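Local coordinates for protein fimbrium subunit Fim1C (PDB 4QB7) that is probably a component of the fimbrium tip, part of the surface filaments that mediate cell adhesion and biofilm formation, at residues T112-N117 and A121-F126; V207-F210 and W215-I218; S232-K237 and D264-Y269; T238-W243 and K247-V252; V328-M333 and K337-D342. One frame throughout, in Å; residues are numbered along the deposited sequence.

Contact 1 (T112-N117 and A121-F126); sequences TLSGQN and APTITF. With SO4 (sulfate ion), chain H.
Thr112 and Thr125 face each other as a hydrogen-bonded pair of the antiparallel beta hairpin formed by strands 111-113 and 123-127. Two backbone bonds close the pair: Thr112 N donates to Thr125 O at 2.9 Å and Thr125 N to Thr112 O at 2.8 Å. The two threonine side chains meet through their beta carbons, Thr112 CB lying 4.0 Å from Thr125 CB. In the adjoining non-hydrogen-bonded pair, Leu113 and Ile124 project together from the other face, side by side, and Leu113 CD2 touches Ile124 CG1 at 3.7 Å. This apolar face is buried against Tyr96 of strand 90-97, with Phe43 and Pro103 also packing on Leu113, so the hairpin lies over aromatic residues of the neighbouring sheet.

Past the paired strands the regular pattern gives way to Ser114. Its backbone N reaches Thr123 O at 3.1 Å, but from 40° above the carbonyl plane. The hydroxyl stands between the backbone N and the carbonyl carbon (chi1 50°), which turns it to the opposite chain, where it accepts a nearly straight bond from Thr123 N at 3.0 Å, N-H...O angle 165°. The side chain thus takes the place of a backbone carbonyl. Farther along the turn, a sulfate ion, probably from the crystallisation liquor, is held by Asn117 N, which donates to its O2 at 3.0 Å.

Contact 2 (V207-F210 and W215-I218); sequences VYKF and WEAI. With SO4 (sulfate ion), chain Q.
Tyr208 lies across one face of the Trp215 indole, the two side chains crossing at about a right angle. Its CB sits 3.6 Å from the centroid of the six-membered ring, only 7° off the normal, a CH-pi contact. Beyond CB the phenol turns its edge to the same indole in an edge-to-face stack, with 5.3 Å between the centroids of the Tyr208 ring and the Trp215 five-membered ring and 63° between planes. Val207 N lies in plane at the indole edge, while Phe210 CE1 is at the edge of the Tyr208 ring. The polar ends are engaged elsewhere: Trp215 NE1 with Val167 O, and Tyr208 OH with Asp213 and Thr142.

Behind the rings, Val207 and Glu216 form a hydrogen-bonded antiparallel pair, Glu216 N donating to Val207 O at 2.8 Å. On this other face Val207 CG2 touches Ile218 CG2 at 3.9 Å, and the bent Lys209 chain crosses Glu216, making a long salt bridge from NZ to OE1 (3.7 Å). Ala217 N makes weak bonds to a sulfate that Tyr203 also binds.

The contact is a beta hairpin of strands 203-209 and 214-217; Val167 and Leu168 of strand 159-178 pack against its aromatic face, and its first strand pairs with strand 123-127.

Contact 3 (S232-K237 and D264-Y269); sequences SDFLNK and DTEALY
Phe234 and Glu266 are the closest backbone positions, their CA atoms 8.4 Å apart, and no direct hydrogen bond joins the two segments. The contact is loop-to-strand packing: the loop after strand 229-230 sets one phenyl ring against the irregular 264-269 part of strand 259-270, where the chain runs into its regular pairing with strand 159-178. Phe234 has CG anti to its backbone N (chi1 176°), which carries the ring over to the 264-269 segment. Leu268 covers one face, with CD2 3.7 Å from the ring centroid and 14° off the normal, and the two side chains slide past each other in opposite directions. Ala267 N lies at the ring edge, in plane and 3.7 Å from Phe234 CZ. Glu266 also reaches the ring, through CB, at 3.7 Å from Phe234 CZ.

Phe262 adds an edge-to-face partner, and Trp134 also touches the Phe234 side chain. Beyond it the loop folds into an inverse gamma turn centred on Asn236, closed by Lys237 N bonding Leu235 O at 2.9 Å. The Glu266 chain runs extended beyond CG, its carboxylate plane 27° from that of the ring. A water over the opposite ring face from Leu268 completes the link, donating to Phe234 O at 2.7 Å and to Glu266 OE1 at 2.6 Å.

Contact 4 (T238-W243 and K247-V252); sequences TTTDQW and KSSINV. With SO4 (sulfate ion), chain F.
Thr240 turns its side chain toward the 247-252 segment, and its hydroxyl meets both Lys247 O and the Ser249 hydroxyl. The two segments are the arms of a surface loop that folds back on itself, tied by a single antiparallel beta bridge between Thr238 and Ser249. With chi1 at -45°, OG1 of Thr240 stands beside its own backbone N and donates to Lys247 O at 2.9 Å, nearly along the C=O axis. Ser249 OG, placed between its backbone N and carbonyl carbon (chi1 66°), comes to 2.9 Å from Thr240 OG1, so two hydroxyls and a carbonyl come together beside one another. Phe189 of strand 186-196 packs on both Thr240 and Ser249, backing this polar cluster with an aromatic side chain.

The bridge itself has two bonds. Thr238 N donates to Ser249 O at 2.9 Å, and Ser249 N returns the bond to Thr238 O at 3.0 Å.

Lys247 points its side chain away from the 238-243 segment, and a bend at chi2 folds the chain back beside the neighbouring peptide. A sulfate, probably from the crystallisation liquor, is bound here. Lys247 NZ lies close to its O4, at a doubtfully short distance, and the firmer hold comes from the backbone, where Ser248 N donates to the sulfate O1 at 2.7 Å.

Contact 5 (V328-M333 and K337-D342); sequences VLTIKM and KITVED
Val328 and Glu341 open a series of backbone bonds that continues through Thr330 and Thr339 to Lys332 and Lys337, zipping together the beta hairpin of strands 323-331 and 338-346. The axes of strands 328-331 and 338-342 approach to 4.7 Å. Two full hydrogen-bonded pairs are followed by a single longer bond, Lys332 N to Lys337 O at 3.2 Å, at the turn end.

Apolar contacts occupy one face. Ile338 meets both residues of the opposite strand that flank Thr330: its CG2 lies 3.9 Å from Leu329 CB, and its CD1, at the end of a chain whose CG1 is anti to the carbonyl carbon (chi1 -56°), lies 4.1 Å from Ile331 CG1. Leu329 and Val340 lie side by side, pointing the same way.

The other face is mixed: Val328 lies beside Glu341, with Thr330 and Thr339 next along. A water there is gripped by three atoms, donating to Val328 O at 3.0 Å and Glu341 OE2 at 2.9 Å and accepting from Thr330 OG1 at 2.6 Å, and so joins side chains of both strands. Near the turn the lysines run alongside each other, Lys332 CD 4.0 Å from Lys337 CD. Lys332 NZ is hydrogen-bonded to Asn334 OD1.

Strand 323-331 pairs in parallel with strand 159-178 on its other edge, while Ile289 and Tyr291 of strand 286-296 and Val312 of strand 301-313 pack against the apolar face.

How the contacts relate
Contacts 1 and 2 are neighbouring hairpins of one antiparallel sheet, their centres about 10 Å apart. Strands 123-127 and 203-209 join them, with Ile124 O 2.7 Å from Tyr208 N in a probable hydrogen bond, and Phe126 CB packs on Trp215 CH2 at 3.6 Å. Contact 4 is nested in the chain loop that contact 3 closes. The two touch where Asn236 and Lys237 pack on Ser248, Ser249 and Ile250, and their centres are about 17 Å apart. Contacts 3 and 5 reach the same mixed sheet, with centres about 20 Å apart. Contacts 1 and 4 lie farthest apart, about 47 Å between centres. Contacts 1, 2 and 4 each hold a separate sulfate, probably from the crystallisation liquor.

Contact 1 (T112-N117 and A121-F126)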
# COMPACT_ATOMS: atom_id res chain seq x y z
N THR A 112 13.51 7.43 2.51
CA THR A 112 14.87 7.74 2.97
C THR A 112 15.62 6.40 2.94
O THR A 112 15.12 5.40 3.47
CB THR A 112 14.85 8.41 4.37
OG1 THR A 112 14.10 9.62 4.29
CG2 THR A 112 16.24 8.72 4.89
N LEU A 113 16.77 6.37 2.28
CA LEU A 113 17.53 5.13 2.15
C LEU A 113 18.68 5.07 3.13
O LEU A 113 19.20 6.11 3.58
CB LEU A 113 18.09 4.97 0.72
CG LEU A 113 17.13 5.05 -0.46
CD1 LEU A 113 17.90 5.06 -1.71
CD2 LEU A 113 16.17 3.89 -0.48
N SER A 114 19.12 3.84 3.43
CA SER A 114 20.29 3.58 4.25
C SER A 114 21.51 4.12 3.48
O SER A 114 21.51 4.10 2.25
CB SER A 114 20.42 2.08 4.52
OG SER A 114 20.31 1.34 3.32
N GLY A 115 22.48 4.66 4.22
CA GLY A 115 23.66 5.30 3.65
C GLY A 115 24.50 4.47 2.70
O GLY A 115 24.45 3.24 2.73
N GLN A 116 25.29 5.16 1.86
CA GLN A 116 26.20 4.58 0.87
C GLN A 116 27.33 3.77 1.52
O GLN A 116 27.92 2.90 0.88
CB GLN A 116 26.78 5.71 0.00
CG GLN A 116 27.51 5.24 -1.26
CD GLN A 116 27.68 6.34 -2.28
OE1 GLN A 116 27.47 7.54 -1.99
NE2 GLN A 116 28.04 5.94 -3.51
N ASN A 117 27.63 4.04 2.80
CA ASN A 117 28.67 3.34 3.54
C ASN A 117 28.06 2.45 4.64
O ASN A 117 28.79 1.97 5.52
CB ASN A 117 29.70 4.33 4.14
CG ASN A 117 30.52 5.10 3.12
OD1 ASN A 117 30.66 6.33 3.21
ND2 ASN A 117 31.12 4.40 2.14
N ALA A 121 22.46 -5.76 4.23
CA ALA A 121 21.27 -5.51 3.41
C ALA A 121 20.74 -4.10 3.71
O ALA A 121 20.90 -3.62 4.84
CB ALA A 121 20.20 -6.56 3.68
N PRO A 122 20.25 -3.37 2.68
CA PRO A 122 19.81 -1.98 2.93
C PRO A 122 18.51 -1.86 3.74
O PRO A 122 17.90 -2.86 4.16
CB PRO A 122 19.66 -1.43 1.50
CG PRO A 122 19.29 -2.62 0.69
CD PRO A 122 20.06 -3.76 1.27
N THR A 123 18.12 -0.59 4.02
CA THR A 123 16.88 -0.25 4.72
C THR A 123 16.24 0.96 4.03
O THR A 123 16.92 1.66 3.26
CB THR A 123 17.05 0.00 6.26
OG1 THR A 123 17.77 1.21 6.52
CG2 THR A 123 17.67 -1.15 6.99
N ILE A 124 14.94 1.16 4.30
CA ILE A 124 14.11 2.26 3.84
C ILE A 124 13.32 2.79 5.03
O ILE A 124 12.64 2.01 5.70
CB ILE A 124 13.14 1.83 2.71
CG1 ILE A 124 13.85 1.68 1.36
CG2 ILE A 124 11.92 2.78 2.61
CD1 ILE A 124 12.99 1.03 0.32
N THR A 125 13.42 4.10 5.29
CA THR A 125 12.59 4.81 6.24
C THR A 125 11.47 5.42 5.39
O THR A 125 11.75 6.19 4.45
CB THR A 125 13.37 5.81 7.07
OG1 THR A 125 14.35 5.09 7.81
CG2 THR A 125 12.46 6.61 8.03
N PHE A 126 10.23 5.01 5.67
CA PHE A 126 9.10 5.41 4.86
C PHE A 126 8.00 6.11 5.69
O PHE A 126 7.64 5.64 6.78
CB PHE A 126 8.55 4.16 4.17
CG PHE A 126 7.35 4.34 3.26
CD1 PHE A 126 7.49 4.89 1.99
CD2 PHE A 126 6.09 3.89 3.65
CE1 PHE A 126 6.39 5.05 1.16
CE2 PHE A 126 4.99 4.04 2.81
CZ PHE A 126 5.15 4.62 1.57
S SO4 H . 26.98 7.12 5.13
O1 SO4 H . 25.94 7.74 5.95
O2 SO4 H . 26.75 5.67 5.11
O3 SO4 H . 26.94 7.66 3.76
O4 SO4 H . 28.29 7.43 5.72

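Contact 2 (V207-F210 and W215-I218)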
# COMPACT_ATOMS: atom_id res chain seq x y z
N VAL A 207 10.62 1.75 9.54
CA VAL A 207 11.81 1.27 8.84
C VAL A 207 11.53 -0.12 8.24
O VAL A 207 11.04 -1.00 8.94
CB VAL A 207 13.07 1.29 9.77
CG1 VAL A 207 14.32 0.75 9.07
CG2 VAL A 207 13.33 2.69 10.32
N TYR A 208 11.77 -0.27 6.94
CA TYR A 208 11.63 -1.54 6.21
C TYR A 208 13.03 -2.11 6.04
O TYR A 208 13.92 -1.42 5.53
CB TYR A 208 10.92 -1.36 4.84
CG TYR A 208 10.95 -2.61 4.00
CD1 TYR A 208 10.01 -3.63 4.18
CD2 TYR A 208 11.93 -2.80 3.02
CE1 TYR A 208 10.07 -4.81 3.43
CE2 TYR A 208 12.02 -3.99 2.29
CZ TYR A 208 11.09 -4.99 2.50
OH TYR A 208 11.21 -6.14 1.77
N LYS A 209 13.21 -3.36 6.46
CA LYS A 209 14.49 -4.05 6.42
C LYS A 209 14.52 -5.05 5.28
O LYS A 209 13.69 -5.97 5.23
CB LYS A 209 14.74 -4.77 7.75
CG LYS A 209 14.90 -3.89 8.98
CD LYS A 209 15.53 -4.73 10.07
CE LYS A 209 14.64 -5.25 11.19
NZ LYS A 209 13.34 -5.82 10.75
N PHE A 210 15.50 -4.91 4.37
CA PHE A 210 15.68 -5.81 3.25
C PHE A 210 16.27 -7.15 3.70
O PHE A 210 16.18 -8.13 2.96
CB PHE A 210 16.58 -5.17 2.20
CG PHE A 210 15.88 -4.20 1.28
CD1 PHE A 210 15.67 -2.89 1.67
CD2 PHE A 210 15.47 -4.58 0.02
CE1 PHE A 210 15.07 -1.98 0.80
CE2 PHE A 210 14.86 -3.68 -0.84
CZ PHE A 210 14.67 -2.38 -0.45
N TRP A 215 9.01 -4.81 8.55
CA TRP A 215 8.90 -3.46 9.06
C TRP A 215 9.15 -3.44 10.57
O TRP A 215 8.72 -4.34 11.30
CB TRP A 215 7.48 -2.92 8.81
CG TRP A 215 7.18 -2.59 7.39
CD1 TRP A 215 6.53 -3.37 6.49
CD2 TRP A 215 7.50 -1.37 6.70
NE1 TRP A 215 6.39 -2.70 5.29
CE2 TRP A 215 6.99 -1.48 5.39
CE3 TRP A 215 8.16 -0.18 7.08
CZ2 TRP A 215 7.10 -0.44 4.47
CZ3 TRP A 215 8.26 0.84 6.15
CH2 TRP A 215 7.75 0.71 4.86
N GLU A 216 9.79 -2.37 11.03
CA GLU A 216 10.00 -2.12 12.44
C GLU A 216 9.76 -0.61 12.70
O GLU A 216 9.68 0.16 11.75
CB GLU A 216 11.37 -2.62 12.91
CG GLU A 216 12.54 -2.00 12.18
CD GLU A 216 13.87 -2.20 12.89
OE1 GLU A 216 14.11 -3.32 13.37
OE2 GLU A 216 14.65 -1.22 12.98
N ALA A 217 9.61 -0.20 13.97
CA ALA A 217 9.38 1.20 14.33
C ALA A 217 10.60 2.05 14.07
O ALA A 217 11.72 1.52 14.04
CB ALA A 217 9.00 1.30 15.80
N ILE A 218 10.40 3.37 13.93
CA ILE A 218 11.55 4.28 13.80
C ILE A 218 12.19 4.41 15.21
O ILE A 218 11.53 4.15 16.22
CB ILE A 218 11.26 5.64 13.11
CG1 ILE A 218 10.16 6.44 13.78
CG2 ILE A 218 11.00 5.48 11.63
CD1 ILE A 218 10.41 7.93 13.74
S SO4 Q . 8.64 -3.19 16.07
O1 SO4 Q . 7.72 -3.81 17.04
O2 SO4 Q . 9.53 -2.23 16.73
O3 SO4 Q . 9.44 -4.24 15.43
O4 SO4 Q . 7.84 -2.52 15.05

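Contact 3 (S232-K237 and D264-Y269)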
# COMPACT_ATOMS: atom_id res chain seq x y z
N SER A 232 -13.45 11.18 4.16
CA SER A 232 -14.68 11.65 3.50
C SER A 232 -14.47 12.17 2.09
O SER A 232 -15.29 11.87 1.21
CB SER A 232 -15.39 12.71 4.33
OG SER A 232 -15.71 12.18 5.60
N ASP A 233 -13.40 12.94 1.85
CA ASP A 233 -13.17 13.48 0.50
C ASP A 233 -12.48 12.46 -0.43
O ASP A 233 -12.30 12.75 -1.62
CB ASP A 233 -12.38 14.80 0.55
CG ASP A 233 -13.10 15.93 1.24
OD1 ASP A 233 -14.34 16.05 1.06
OD2 ASP A 233 -12.44 16.68 1.98
N PHE A 234 -12.09 11.29 0.11
CA PHE A 234 -11.45 10.23 -0.66
C PHE A 234 -12.54 9.40 -1.32
O PHE A 234 -12.34 8.82 -2.40
CB PHE A 234 -10.53 9.37 0.23
CG PHE A 234 -9.90 8.19 -0.48
CD1 PHE A 234 -8.86 8.38 -1.39
CD2 PHE A 234 -10.39 6.89 -0.29
CE1 PHE A 234 -8.32 7.30 -2.09
CE2 PHE A 234 -9.82 5.80 -0.96
CZ PHE A 234 -8.79 6.02 -1.86
N LEU A 235 -13.72 9.37 -0.67
CA LEU A 235 -14.87 8.60 -1.10
C LEU A 235 -15.41 9.11 -2.44
O LEU A 235 -15.39 10.32 -2.73
CB LEU A 235 -16.00 8.60 -0.05
CG LEU A 235 -15.69 8.31 1.42
CD1 LEU A 235 -16.98 8.31 2.23
CD2 LEU A 235 -14.95 7.00 1.60
N ASN A 236 -15.89 8.18 -3.25
CA ASN A 236 -16.42 8.42 -4.58
C ASN A 236 -17.85 8.95 -4.52
O ASN A 236 -18.76 8.39 -5.14
CB ASN A 236 -16.33 7.10 -5.33
CG ASN A 236 -16.55 7.18 -6.81
OD1 ASN A 236 -16.41 8.24 -7.44
ND2 ASN A 236 -16.95 6.05 -7.37
N LYS A 237 -18.06 10.05 -3.75
CA LYS A 237 -19.35 10.71 -3.56
C LYS A 237 -19.80 11.37 -4.85
O LYS A 237 -18.97 11.85 -5.60
CB LYS A 237 -19.26 11.76 -2.42
CG LYS A 237 -19.40 11.15 -1.02
CD LYS A 237 -18.57 11.89 0.02
CE LYS A 237 -19.25 13.04 0.70
NZ LYS A 237 -18.26 13.86 1.44
N ASP A 264 -13.08 2.56 -8.53
CA ASP A 264 -12.37 1.40 -9.07
C ASP A 264 -10.86 1.55 -9.11
O ASP A 264 -10.14 0.57 -8.94
CB ASP A 264 -12.84 1.09 -10.50
CG ASP A 264 -14.16 0.33 -10.61
OD1 ASP A 264 -14.62 -0.24 -9.58
OD2 ASP A 264 -14.72 0.28 -11.74
N THR A 265 -10.40 2.77 -9.36
CA THR A 265 -8.98 3.05 -9.51
C THR A 265 -8.31 3.54 -8.21
O THR A 265 -7.08 3.59 -8.17
CB THR A 265 -8.79 4.08 -10.64
OG1 THR A 265 -9.66 5.19 -10.43
CG2 THR A 265 -9.05 3.47 -12.00
N GLU A 266 -9.09 3.86 -7.16
CA GLU A 266 -8.54 4.37 -5.91
C GLU A 266 -8.54 3.33 -4.76
O GLU A 266 -9.48 2.54 -4.61
CB GLU A 266 -9.27 5.65 -5.51
CG GLU A 266 -8.94 6.78 -6.48
CD GLU A 266 -9.73 8.07 -6.43
OE1 GLU A 266 -10.73 8.17 -5.68
OE2 GLU A 266 -9.35 9.00 -7.19
N ALA A 267 -7.42 3.31 -3.99
CA ALA A 267 -7.19 2.44 -2.83
C ALA A 267 -6.24 3.12 -1.85
O ALA A 267 -5.56 4.08 -2.22
CB ALA A 267 -6.63 1.10 -3.27
N LEU A 268 -6.20 2.65 -0.60
CA LEU A 268 -5.33 3.18 0.46
C LEU A 268 -4.20 2.22 0.70
O LEU A 268 -4.42 1.01 0.69
CB LEU A 268 -6.13 3.40 1.76
CG LEU A 268 -7.40 4.27 1.69
CD1 LEU A 268 -8.19 4.14 2.94
CD2 LEU A 268 -7.07 5.75 1.46
N TYR A 269 -2.98 2.74 0.89
CA TYR A 269 -1.77 1.94 1.10
C TYR A 269 -1.10 2.38 2.37
O TYR A 269 -0.51 3.46 2.41
CB TYR A 269 -0.78 2.04 -0.09
CG TYR A 269 -1.43 1.94 -1.44
CD1 TYR A 269 -1.90 0.72 -1.92
CD2 TYR A 269 -1.60 3.06 -2.25
CE1 TYR A 269 -2.52 0.62 -3.17
CE2 TYR A 269 -2.20 2.97 -3.51
CZ TYR A 269 -2.66 1.74 -3.96
OH TYR A 269 -3.30 1.64 -5.17
O HOH W 1 -12.27 6.70 -4.11

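Contact 4 (T238-W243 and K247-V252)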
# COMPACT_ATOMS: atom_id res chain seq x y z
N THR A 238 -21.12 11.36 -5.13
CA THR A 238 -21.73 12.00 -6.30
C THR A 238 -22.92 12.83 -5.84
O THR A 238 -23.35 12.72 -4.69
CB THR A 238 -22.14 10.97 -7.38
OG1 THR A 238 -23.05 10.00 -6.84
CG2 THR A 238 -20.95 10.28 -8.04
N THR A 239 -23.45 13.67 -6.74
CA THR A 239 -24.63 14.50 -6.46
C THR A 239 -25.87 13.62 -6.31
O THR A 239 -25.97 12.54 -6.91
CB THR A 239 -24.82 15.56 -7.56
OG1 THR A 239 -24.93 14.91 -8.83
CG2 THR A 239 -23.67 16.54 -7.61
N THR A 240 -26.77 14.05 -5.46
CA THR A 240 -27.99 13.31 -5.19
C THR A 240 -29.18 14.25 -5.37
O THR A 240 -29.06 15.44 -5.18
CB THR A 240 -27.92 12.70 -3.77
OG1 THR A 240 -26.64 12.11 -3.54
CG2 THR A 240 -28.98 11.67 -3.54
N ASP A 241 -30.32 13.71 -5.78
CA ASP A 241 -31.57 14.44 -5.90
C ASP A 241 -32.69 13.44 -5.79
O ASP A 241 -33.26 13.02 -6.80
CB ASP A 241 -31.67 15.29 -7.17
CG ASP A 241 -32.86 16.24 -7.13
OD1 ASP A 241 -33.36 16.55 -6.00
OD2 ASP A 241 -33.26 16.71 -8.22
N GLN A 242 -32.95 13.04 -4.55
CA GLN A 242 -33.89 12.00 -4.19
C GLN A 242 -34.88 12.54 -3.21
O GLN A 242 -34.55 12.67 -2.04
CB GLN A 242 -33.09 10.82 -3.55
CG GLN A 242 -33.80 9.45 -3.57
CD GLN A 242 -33.86 8.89 -4.96
OE1 GLN A 242 -32.82 8.58 -5.58
NE2 GLN A 242 -35.06 8.83 -5.51
N TRP A 243 -36.10 12.85 -3.66
CA TRP A 243 -37.21 13.34 -2.81
C TRP A 243 -36.79 14.52 -1.92
O TRP A 243 -37.11 14.53 -0.75
CB TRP A 243 -37.76 12.19 -1.92
CG TRP A 243 -37.95 10.88 -2.60
CD1 TRP A 243 -38.62 10.65 -3.77
CD2 TRP A 243 -37.50 9.60 -2.14
NE1 TRP A 243 -38.59 9.31 -4.08
CE2 TRP A 243 -37.93 8.63 -3.08
CE3 TRP A 243 -36.78 9.16 -1.01
CZ2 TRP A 243 -37.65 7.27 -2.94
CZ3 TRP A 243 -36.51 7.81 -0.87
CH2 TRP A 243 -36.93 6.88 -1.83
N LYS A 247 -27.68 15.87 -0.68
CA LYS A 247 -26.35 15.84 -0.08
C LYS A 247 -25.40 15.04 -0.99
O LYS A 247 -25.80 14.04 -1.57
CB LYS A 247 -26.51 15.20 1.33
CG LYS A 247 -25.30 15.18 2.22
CD LYS A 247 -25.05 16.47 2.97
CE LYS A 247 -23.74 16.33 3.70
NZ LYS A 247 -23.12 17.65 3.97
N SER A 248 -24.14 15.49 -1.15
CA SER A 248 -23.11 14.75 -1.91
C SER A 248 -22.84 13.47 -1.13
O SER A 248 -22.49 13.55 0.07
CB SER A 248 -21.85 15.60 -2.09
OG SER A 248 -20.80 14.94 -2.79
N SER A 249 -23.15 12.31 -1.74
CA SER A 249 -23.13 11.01 -1.07
C SER A 249 -22.97 9.81 -2.02
O SER A 249 -22.83 10.00 -3.22
CB SER A 249 -24.46 10.85 -0.33
OG SER A 249 -25.51 10.75 -1.27
N ILE A 250 -22.98 8.59 -1.45
CA ILE A 250 -22.96 7.30 -2.15
C ILE A 250 -24.22 6.53 -1.73
O ILE A 250 -24.42 6.27 -0.54
CB ILE A 250 -21.66 6.45 -1.93
CG1 ILE A 250 -20.40 7.19 -2.44
CG2 ILE A 250 -21.77 5.09 -2.64
CD1 ILE A 250 -19.34 7.22 -1.49
N ASN A 251 -25.07 6.18 -2.71
CA ASN A 251 -26.25 5.37 -2.48
C ASN A 251 -25.83 3.93 -2.23
O ASN A 251 -25.38 3.26 -3.15
CB ASN A 251 -27.18 5.43 -3.68
CG ASN A 251 -28.48 4.74 -3.50
OD1 ASN A 251 -28.68 3.96 -2.58
ND2 ASN A 251 -29.42 5.06 -4.34
N VAL A 252 -26.04 3.44 -1.00
CA VAL A 252 -25.67 2.07 -0.61
C VAL A 252 -26.92 1.20 -0.30
O VAL A 252 -26.79 0.23 0.43
CB VAL A 252 -24.67 2.09 0.58
CG1 VAL A 252 -23.37 2.78 0.20
CG2 VAL A 252 -25.27 2.72 1.82
S SO4 F . -22.50 18.32 0.55
O1 SO4 F . -23.60 18.07 -0.38
O2 SO4 F . -21.79 17.07 0.89
O3 SO4 F . -21.55 19.24 -0.09
O4 SO4 F . -22.99 18.92 1.78

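Contact 5 (V328-M333 and K337-D342)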
# COMPACT_ATOMS: atom_id res chain seq x y z
N VAL A 328 -16.63 -5.35 4.11
CA VAL A 328 -18.04 -5.28 3.76
C VAL A 328 -18.80 -5.04 5.05
O VAL A 328 -18.74 -5.86 5.97
CB VAL A 328 -18.54 -6.51 2.97
CG1 VAL A 328 -20.03 -6.40 2.64
CG2 VAL A 328 -17.70 -6.71 1.71
N LEU A 329 -19.48 -3.89 5.13
CA LEU A 329 -20.28 -3.41 6.27
C LEU A 329 -21.76 -3.61 6.04
O LEU A 329 -22.30 -3.11 5.03
CB LEU A 329 -20.04 -1.91 6.52
CG LEU A 329 -18.81 -1.41 7.24
CD1 LEU A 329 -17.50 -1.98 6.66
CD2 LEU A 329 -18.79 0.08 7.19
N THR A 330 -22.42 -4.34 6.96
CA THR A 330 -23.85 -4.58 6.90
C THR A 330 -24.51 -3.76 7.98
O THR A 330 -24.27 -3.99 9.16
CB THR A 330 -24.20 -6.09 6.99
OG1 THR A 330 -23.56 -6.79 5.93
CG2 THR A 330 -25.70 -6.34 6.91
N ILE A 331 -25.32 -2.78 7.58
CA ILE A 331 -26.06 -1.96 8.52
C ILE A 331 -27.34 -2.72 8.89
O ILE A 331 -28.14 -3.01 8.01
CB ILE A 331 -26.34 -0.55 7.96
CG1 ILE A 331 -25.02 0.13 7.49
CG2 ILE A 331 -27.08 0.27 9.01
CD1 ILE A 331 -25.21 1.44 6.81
N LYS A 332 -27.46 -3.12 10.17
CA LYS A 332 -28.63 -3.85 10.69
C LYS A 332 -29.73 -2.85 10.93
O LYS A 332 -29.55 -1.92 11.71
CB LYS A 332 -28.29 -4.59 11.98
CG LYS A 332 -27.70 -5.98 11.76
CD LYS A 332 -27.85 -6.85 13.03
CE LYS A 332 -29.22 -7.49 13.18
NZ LYS A 332 -29.74 -7.41 14.58
N MSE A 333 -30.85 -3.00 10.21
CA MSE A 333 -31.99 -2.08 10.28
C MSE A 333 -32.85 -2.26 11.53
O MSE A 333 -33.55 -1.33 11.88
CB MSE A 333 -32.87 -2.23 9.03
CG MSE A 333 -32.12 -1.90 7.73
SE MSE A 333 -31.44 -0.07 7.65
CE MSE A 333 -33.01 0.86 7.81
N LYS A 337 -26.10 -1.86 15.72
CA LYS A 337 -25.07 -2.68 15.10
C LYS A 337 -24.82 -2.48 13.60
O LYS A 337 -25.74 -2.31 12.80
CB LYS A 337 -25.48 -4.15 15.31
CG LYS A 337 -24.33 -5.14 15.52
CD LYS A 337 -24.91 -6.57 15.70
CE LYS A 337 -23.93 -7.58 16.25
NZ LYS A 337 -24.57 -8.91 16.46
N ILE A 338 -23.53 -2.50 13.25
CA ILE A 338 -22.93 -2.55 11.91
C ILE A 338 -21.91 -3.65 12.01
O ILE A 338 -21.01 -3.54 12.84
CB ILE A 338 -22.31 -1.24 11.34
CG1 ILE A 338 -23.29 -0.08 11.33
CG2 ILE A 338 -21.76 -1.52 9.95
CD1 ILE A 338 -22.69 1.24 10.68
N THR A 339 -22.09 -4.74 11.25
CA THR A 339 -21.15 -5.86 11.31
C THR A 339 -20.20 -5.80 10.12
O THR A 339 -20.56 -5.24 9.09
CB THR A 339 -21.89 -7.20 11.43
OG1 THR A 339 -22.71 -7.38 10.30
CG2 THR A 339 -22.74 -7.27 12.66
N VAL A 340 -18.96 -6.32 10.29
CA VAL A 340 -17.91 -6.23 9.28
C VAL A 340 -17.41 -7.59 8.85
O VAL A 340 -17.22 -8.48 9.67
CB VAL A 340 -16.72 -5.36 9.83
CG1 VAL A 340 -15.61 -5.17 8.79
CG2 VAL A 340 -17.21 -4.01 10.31
N GLU A 341 -17.14 -7.72 7.54
CA GLU A 341 -16.48 -8.88 6.93
C GLU A 341 -15.20 -8.38 6.31
O GLU A 341 -15.24 -7.46 5.50
CB GLU A 341 -17.33 -9.57 5.85
CG GLU A 341 -18.72 -10.05 6.25
CD GLU A 341 -19.53 -10.52 5.06
OE1 GLU A 341 -19.24 -11.63 4.55
OE2 GLU A 341 -20.43 -9.77 4.60
N ASP A 342 -14.08 -8.97 6.70
CA ASP A 342 -12.78 -8.63 6.12
C ASP A 342 -12.50 -9.63 5.02
O ASP A 342 -12.14 -10.78 5.29
CB ASP A 342 -11.70 -8.66 7.22
CG ASP A 342 -10.33 -8.12 6.88
OD1 ASP A 342 -10.09 -7.82 5.69
OD2 ASP A 342 -9.50 -7.98 7.80
O HOH W 2 -21.17 -7.65 6.40